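Local coordinates for protein nicotinamide-nucleotide adenylyltransferase NadR family / Ribosylnicotinamide kinase (Lactococcus lactis subsp. cremoris, PDB 6GYE) that probably phosphorylates nicotinamide riboside, which it binds in its kinase domain, and adenylylates nicotinamide mononucleotide toward NAD+, at residues E226-G238 / Y272-F285. Residues are numbered along the deposited sequence; the frame is centred on the assembly and turned at random.
Sequences ELKMDDYARMITG and YLPKEDFEQLEPLF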
loop_
_atom_site.group_PDB
_atom_site.type_symbol
_atom_site.label_atom_id
_atom_site.label_comp_id
_atom_site.label_asym_id
_atom_site.label_seq_id
_atom_site.Cartn_x
_atom_site.Cartn_y
_atom_site.Cartn_z
ATOM N N GLU A 226 36.050 1.148 3.911
ATOM C CA GLU A 226 36.035 1.062 5.366
ATOM C C GLU A 226 34.745 0.439 5.887
ATOM O O GLU A 226 34.599 0.260 7.106
ATOM C CB GLU A 226 36.239 2.454 5.976
ATOM C CG GLU A 226 37.586 3.085 5.597
ATOM C CD GLU A 226 37.735 4.560 6.034
ATOM O OE1 GLU A 226 36.784 5.343 5.837
ATOM O OE2 GLU A 226 38.822 4.933 6.530
ATOM N N LEU A 227 33.814 0.098 4.996
ATOM C CA LEU A 227 32.544 -0.477 5.420
ATOM C C LEU A 227 32.747 -1.882 5.988
ATOM O O LEU A 227 33.534 -2.671 5.463
ATOM C CB LEU A 227 31.582 -0.526 4.245
ATOM C CG LEU A 227 31.217 0.833 3.634
ATOM C CD1 LEU A 227 30.293 0.641 2.435
ATOM C CD2 LEU A 227 30.573 1.729 4.659
ATOM N N LYS A 228 32.089 -2.163 7.108
ATOM C CA LYS A 228 32.084 -3.487 7.723
ATOM C C LYS A 228 30.655 -4.031 7.718
ATOM O O LYS A 228 29.690 -3.333 7.356
ATOM C CB LYS A 228 32.617 -3.452 9.158
ATOM C CG LYS A 228 33.921 -2.702 9.362
ATOM C CD LYS A 228 35.119 -3.396 8.741
ATOM C CE LYS A 228 36.413 -2.754 9.223
ATOM N NZ LYS A 228 36.468 -2.799 10.698
ATOM N N MET A 229 30.530 -5.279 8.180
ATOM C CA MET A 229 29.240 -5.969 8.185
ATOM C C MET A 229 28.134 -5.104 8.774
ATOM O O MET A 229 27.021 -5.043 8.239
ATOM C CB MET A 229 29.357 -7.276 8.970
ATOM C CG MET A 229 28.069 -8.064 9.015
ATOM S SD MET A 229 28.294 -9.592 9.944
ATOM C CE MET A 229 28.672 -8.966 11.582
ATOM N N ASP A 230 28.434 -4.407 9.866
ATOM C CA ASP A 230 27.400 -3.678 10.584
ATOM C C ASP A 230 26.957 -2.440 9.821
ATOM O O ASP A 230 25.788 -2.044 9.910
ATOM C CB ASP A 230 27.910 -3.319 11.969
ATOM C CG ASP A 230 26.858 -2.683 12.817
ATOM O OD1 ASP A 230 25.780 -3.294 12.990
ATOM O OD2 ASP A 230 27.115 -1.573 13.319
ATOM N N ASP A 231 27.867 -1.829 9.058
ATOM C CA ASP A 231 27.473 -0.739 8.181
ATOM C C ASP A 231 26.461 -1.215 7.145
ATOM O O ASP A 231 25.452 -0.542 6.893
ATOM C CB ASP A 231 28.709 -0.167 7.493
ATOM C CG ASP A 231 29.734 0.349 8.482
ATOM O OD1 ASP A 231 29.363 1.179 9.336
ATOM O OD2 ASP A 231 30.902 -0.084 8.401
ATOM N N TYR A 232 26.720 -2.380 6.533
ATOM C CA TYR A 232 25.796 -2.911 5.540
ATOM C C TYR A 232 24.429 -3.144 6.155
ATOM O O TYR A 232 23.405 -2.800 5.554
ATOM C CB TYR A 232 26.359 -4.193 4.915
ATOM C CG TYR A 232 27.425 -3.915 3.880
ATOM C CD1 TYR A 232 27.080 -3.597 2.572
ATOM C CD2 TYR A 232 28.776 -3.951 4.213
ATOM C CE1 TYR A 232 28.046 -3.321 1.609
ATOM C CE2 TYR A 232 29.755 -3.680 3.262
ATOM C CZ TYR A 232 29.382 -3.366 1.964
ATOM O OH TYR A 232 30.335 -3.091 1.013
ATOM N N ALA A 233 24.398 -3.677 7.378
ATOM C CA ALA A 233 23.124 -3.883 8.048
ATOM C C ALA A 233 22.384 -2.567 8.198
ATOM O O ALA A 233 21.186 -2.476 7.894
ATOM C CB ALA A 233 23.339 -4.532 9.409
ATOM N N ARG A 234 23.085 -1.524 8.654
ATOM C CA ARG A 234 22.439 -0.225 8.812
ATOM C C ARG A 234 22.011 0.362 7.472
ATOM O O ARG A 234 21.002 1.077 7.408
ATOM C CB ARG A 234 23.362 0.737 9.565
ATOM C CG ARG A 234 23.215 0.626 11.083
ATOM C CD ARG A 234 24.289 1.397 11.817
ATOM N NE ARG A 234 24.249 1.127 13.252
ATOM C CZ ARG A 234 23.795 1.977 14.166
ATOM N NH1 ARG A 234 23.354 3.174 13.796
ATOM N NH2 ARG A 234 23.797 1.630 15.451
ATOM N N MET A 235 22.740 0.062 6.392
ATOM C CA MET A 235 22.304 0.512 5.076
ATOM C C MET A 235 21.069 -0.241 4.597
ATOM O O MET A 235 20.238 0.330 3.884
ATOM C CB MET A 235 23.447 0.387 4.071
ATOM C CG MET A 235 24.461 1.495 4.240
ATOM S SD MET A 235 25.882 1.437 3.154
ATOM C CE MET A 235 26.136 -0.309 3.074
ATOM N N ILE A 236 20.904 -1.503 4.991
ATOM C CA ILE A 236 19.692 -2.220 4.608
ATOM C C ILE A 236 18.467 -1.539 5.208
ATOM O O ILE A 236 17.557 -1.112 4.488
ATOM C CB ILE A 236 19.777 -3.700 5.017
ATOM C CG1 ILE A 236 20.885 -4.394 4.228
ATOM C CG2 ILE A 236 18.441 -4.392 4.788
ATOM C CD1 ILE A 236 21.386 -5.656 4.855
ATOM N N THR A 237 18.442 -1.386 6.536
ATOM C CA THR A 237 17.254 -0.794 7.145
ATOM C C THR A 237 17.134 0.688 6.802
ATOM O O THR A 237 16.016 1.202 6.656
ATOM C CB THR A 237 17.266 -1.008 8.659
ATOM O OG1 THR A 237 18.290 -0.219 9.224
ATOM C CG2 THR A 237 17.578 -2.453 8.981
ATOM N N GLY A 238 18.267 1.374 6.626
ATOM C CA GLY A 238 18.229 2.789 6.294
ATOM C C GLY A 238 17.610 3.070 4.933
ATOM O O GLY A 238 16.789 3.983 4.788
ATOM N N TYR A 272 31.975 -7.698 -1.609
ATOM C CA TYR A 272 33.029 -7.148 -0.771
ATOM C C TYR A 272 33.079 -7.688 0.651
ATOM O O TYR A 272 34.112 -7.532 1.305
ATOM C CB TYR A 272 32.915 -5.615 -0.716
ATOM C CG TYR A 272 33.031 -4.977 -2.086
ATOM C CD1 TYR A 272 34.243 -4.957 -2.764
ATOM C CD2 TYR A 272 31.934 -4.395 -2.701
ATOM C CE1 TYR A 272 34.362 -4.379 -4.014
ATOM C CE2 TYR A 272 32.044 -3.813 -3.956
ATOM C CZ TYR A 272 33.259 -3.810 -4.605
ATOM O OH TYR A 272 33.378 -3.235 -5.849
ATOM N N LEU A 273 32.041 -8.317 1.140
ATOM C CA LEU A 273 32.183 -8.822 2.497
ATOM C C LEU A 273 32.774 -10.220 2.488
ATOM O O LEU A 273 32.620 -10.969 1.517
ATOM C CB LEU A 273 30.827 -8.851 3.198
ATOM C CG LEU A 273 30.219 -7.555 3.732
ATOM C CD1 LEU A 273 28.842 -7.841 4.309
ATOM C CD2 LEU A 273 31.123 -6.930 4.797
ATOM N N PRO A 274 33.436 -10.619 3.571
ATOM C CA PRO A 274 33.788 -12.035 3.724
ATOM C C PRO A 274 32.534 -12.896 3.733
ATOM O O PRO A 274 31.451 -12.451 4.115
ATOM C CB PRO A 274 34.517 -12.084 5.075
ATOM C CG PRO A 274 34.999 -10.702 5.310
ATOM C CD PRO A 274 33.947 -9.803 4.682
ATOM N N LYS A 275 32.689 -14.142 3.282
ATOM C CA LYS A 275 31.547 -15.045 3.156
ATOM C C LYS A 275 30.769 -15.143 4.460
ATOM O O LYS A 275 29.535 -15.093 4.467
ATOM C CB LYS A 275 32.023 -16.433 2.714
ATOM C CG LYS A 275 33.114 -16.417 1.636
ATOM C CD LYS A 275 34.537 -16.459 2.231
ATOM C CE LYS A 275 35.338 -15.184 1.932
ATOM N NZ LYS A 275 36.662 -15.203 2.622
ATOM N N GLU A 276 31.477 -15.262 5.578
ATOM C CA GLU A 276 30.811 -15.431 6.861
ATOM C C GLU A 276 29.937 -14.235 7.180
ATOM O O GLU A 276 28.800 -14.389 7.636
ATOM C CB GLU A 276 31.843 -15.609 7.971
ATOM C CG GLU A 276 33.017 -16.477 7.600
ATOM C CD GLU A 276 34.070 -15.700 6.817
ATOM O OE1 GLU A 276 34.275 -16.010 5.621
ATOM O OE2 GLU A 276 34.671 -14.764 7.396
ATOM N N ASP A 277 30.451 -13.030 6.937
ATOM C CA ASP A 277 29.699 -11.825 7.267
ATOM C C ASP A 277 28.506 -11.668 6.348
ATOM O O ASP A 277 27.435 -11.233 6.783
ATOM C CB ASP A 277 30.602 -10.602 7.188
ATOM C CG ASP A 277 31.718 -10.643 8.207
ATOM O OD1 ASP A 277 31.661 -11.485 9.143
ATOM O OD2 ASP A 277 32.660 -9.844 8.051
ATOM N N PHE A 278 28.671 -12.019 5.075
ATOM C CA PHE A 278 27.533 -12.003 4.173
ATOM C C PHE A 278 26.466 -12.973 4.652
ATOM O O PHE A 278 25.295 -12.603 4.799
ATOM C CB PHE A 278 27.976 -12.334 2.749
ATOM C CG PHE A 278 26.851 -12.332 1.761
ATOM C CD1 PHE A 278 26.366 -11.135 1.256
ATOM C CD2 PHE A 278 26.272 -13.521 1.341
ATOM C CE1 PHE A 278 25.324 -11.120 0.358
ATOM C CE2 PHE A 278 25.232 -13.513 0.435
ATOM C CZ PHE A 278 24.755 -12.314 -0.057
ATOM N N GLU A 279 26.861 -14.214 4.942
ATOM C CA GLU A 279 25.881 -15.201 5.379
ATOM C C GLU A 279 25.187 -14.762 6.657
ATOM O O GLU A 279 24.022 -15.097 6.880
ATOM C CB GLU A 279 26.537 -16.571 5.555
ATOM C CG GLU A 279 26.640 -17.348 4.252
ATOM C CD GLU A 279 25.282 -17.494 3.543
ATOM O OE1 GLU A 279 24.298 -17.907 4.202
ATOM O OE2 GLU A 279 25.194 -17.188 2.328
ATOM N N GLN A 280 25.866 -13.980 7.486
ATOM C CA GLN A 280 25.230 -13.505 8.703
ATOM C C GLN A 280 24.187 -12.435 8.422
ATOM O O GLN A 280 23.278 -12.246 9.235
ATOM C CB GLN A 280 26.271 -12.974 9.674
ATOM C CG GLN A 280 25.765 -12.968 11.078
ATOM C CD GLN A 280 26.676 -12.219 11.994
ATOM O OE1 GLN A 280 27.874 -12.528 12.106
ATOM N NE2 GLN A 280 26.130 -11.176 12.626
ATOM N N LEU A 281 24.307 -11.707 7.307
ATOM C CA LEU A 281 23.300 -10.712 6.944
ATOM C C LEU A 281 22.147 -11.286 6.130
ATOM O O LEU A 281 21.131 -10.602 5.969
ATOM C CB LEU A 281 23.925 -9.559 6.149
ATOM C CG LEU A 281 24.892 -8.696 6.949
ATOM C CD1 LEU A 281 25.555 -7.650 6.069
ATOM C CD2 LEU A 281 24.120 -8.054 8.068
ATOM N N GLU A 282 22.281 -12.509 5.620
ATOM C CA GLU A 282 21.274 -13.081 4.727
ATOM C C GLU A 282 19.858 -13.030 5.285
ATOM O O GLU A 282 18.944 -12.658 4.533
ATOM C CB GLU A 282 21.675 -14.521 4.366
ATOM C CG GLU A 282 22.465 -14.662 3.071
ATOM C CD GLU A 282 21.645 -14.316 1.831
ATOM O OE1 GLU A 282 21.329 -13.120 1.623
ATOM O OE2 GLU A 282 21.311 -15.251 1.064
ATOM N N PRO A 283 19.589 -13.394 6.548
ATOM C CA PRO A 283 18.206 -13.274 7.043
ATOM C C PRO A 283 17.642 -11.869 6.935
ATOM O O PRO A 283 16.495 -11.704 6.506
ATOM C CB PRO A 283 18.318 -13.741 8.500
ATOM C CG PRO A 283 19.496 -14.651 8.502
ATOM C CD PRO A 283 20.468 -14.024 7.553
ATOM N N LEU A 284 18.413 -10.845 7.298
ATOM C CA LEU A 284 17.914 -9.479 7.175
ATOM C C LEU A 284 17.710 -9.092 5.707
ATOM O O LEU A 284 16.755 -8.373 5.378
ATOM C CB LEU A 284 18.861 -8.505 7.875
ATOM C CG LEU A 284 18.522 -7.019 7.734
ATOM C CD1 LEU A 284 17.148 -6.679 8.314
ATOM C CD2 LEU A 284 19.604 -6.156 8.351
ATOM N N PHE A 285 18.588 -9.549 4.810
ATOM C CA PHE A 285 18.360 -9.306 3.385
ATOM C C PHE A 285 17.034 -9.906 2.940
ATOM O O PHE A 285 16.214 -9.226 2.317
ATOM C CB PHE A 285 19.497 -9.886 2.537
ATOM C CG PHE A 285 20.692 -8.987 2.398
ATOM C CD1 PHE A 285 20.567 -7.721 1.852
ATOM C CD2 PHE A 285 21.948 -9.427 2.785
ATOM C CE1 PHE A 285 21.669 -6.897 1.716
ATOM C CE2 PHE A 285 23.050 -8.616 2.647
ATOM C CZ PHE A 285 22.915 -7.346 2.116
HETATM O O HOH W 1 32.956 -6.956 8.102
#
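M229 lies against D277 and Q280 at the start of helix 275-285 and buries more surface than any other residue of the contact. With CG anti to the backbone N (chi1 -179°), its chain runs straight out to SD, which settles 3.7 Å from D277 CB and against Q280. There the chain bends and carries CE to the Q280 amide, 3.5 Å from NE2, the two side chains crossing at about a right angle. Further back, M229 CG packs on L281 CG. A water bridges the same pair of turns: it accepts from M229 N and donates to D277 OD2 at 2.9 Å, so this amide in the first turn of its helix is linked to the D277 carboxylate through the water. L281 spreads its two methyls along the neighbouring helix, CD1 against Y232 CB and CD2 3.8 Å from A233 CB. The Y232 ring is met obliquely by L273 CD2, the two side chains sliding past each other in opposite directions. One turn on, I236 divides its branches: I236 and L284 reach toward each other tip to tip, CG2 of I236 3.9 Å from L284 CG, while CG1 sends CD1 over one face of the F285 ring. That methyl stands 3.6 Å from the F285 ring centroid, 22° off the normal, a CH-pi contact; F285 also touches R266 of helix 262-272. With an alanine in place of F285, a gap would probably open under I236 CD1, and the methyl would lose its aromatic face. The I236 side chain is about 10 Å from the bound nicotinamide riboside. The segments run nearly parallel, 22° apart with axes 10.3 Å from each other, an apolar helix-helix packing in the P-loop NTPase-type domain.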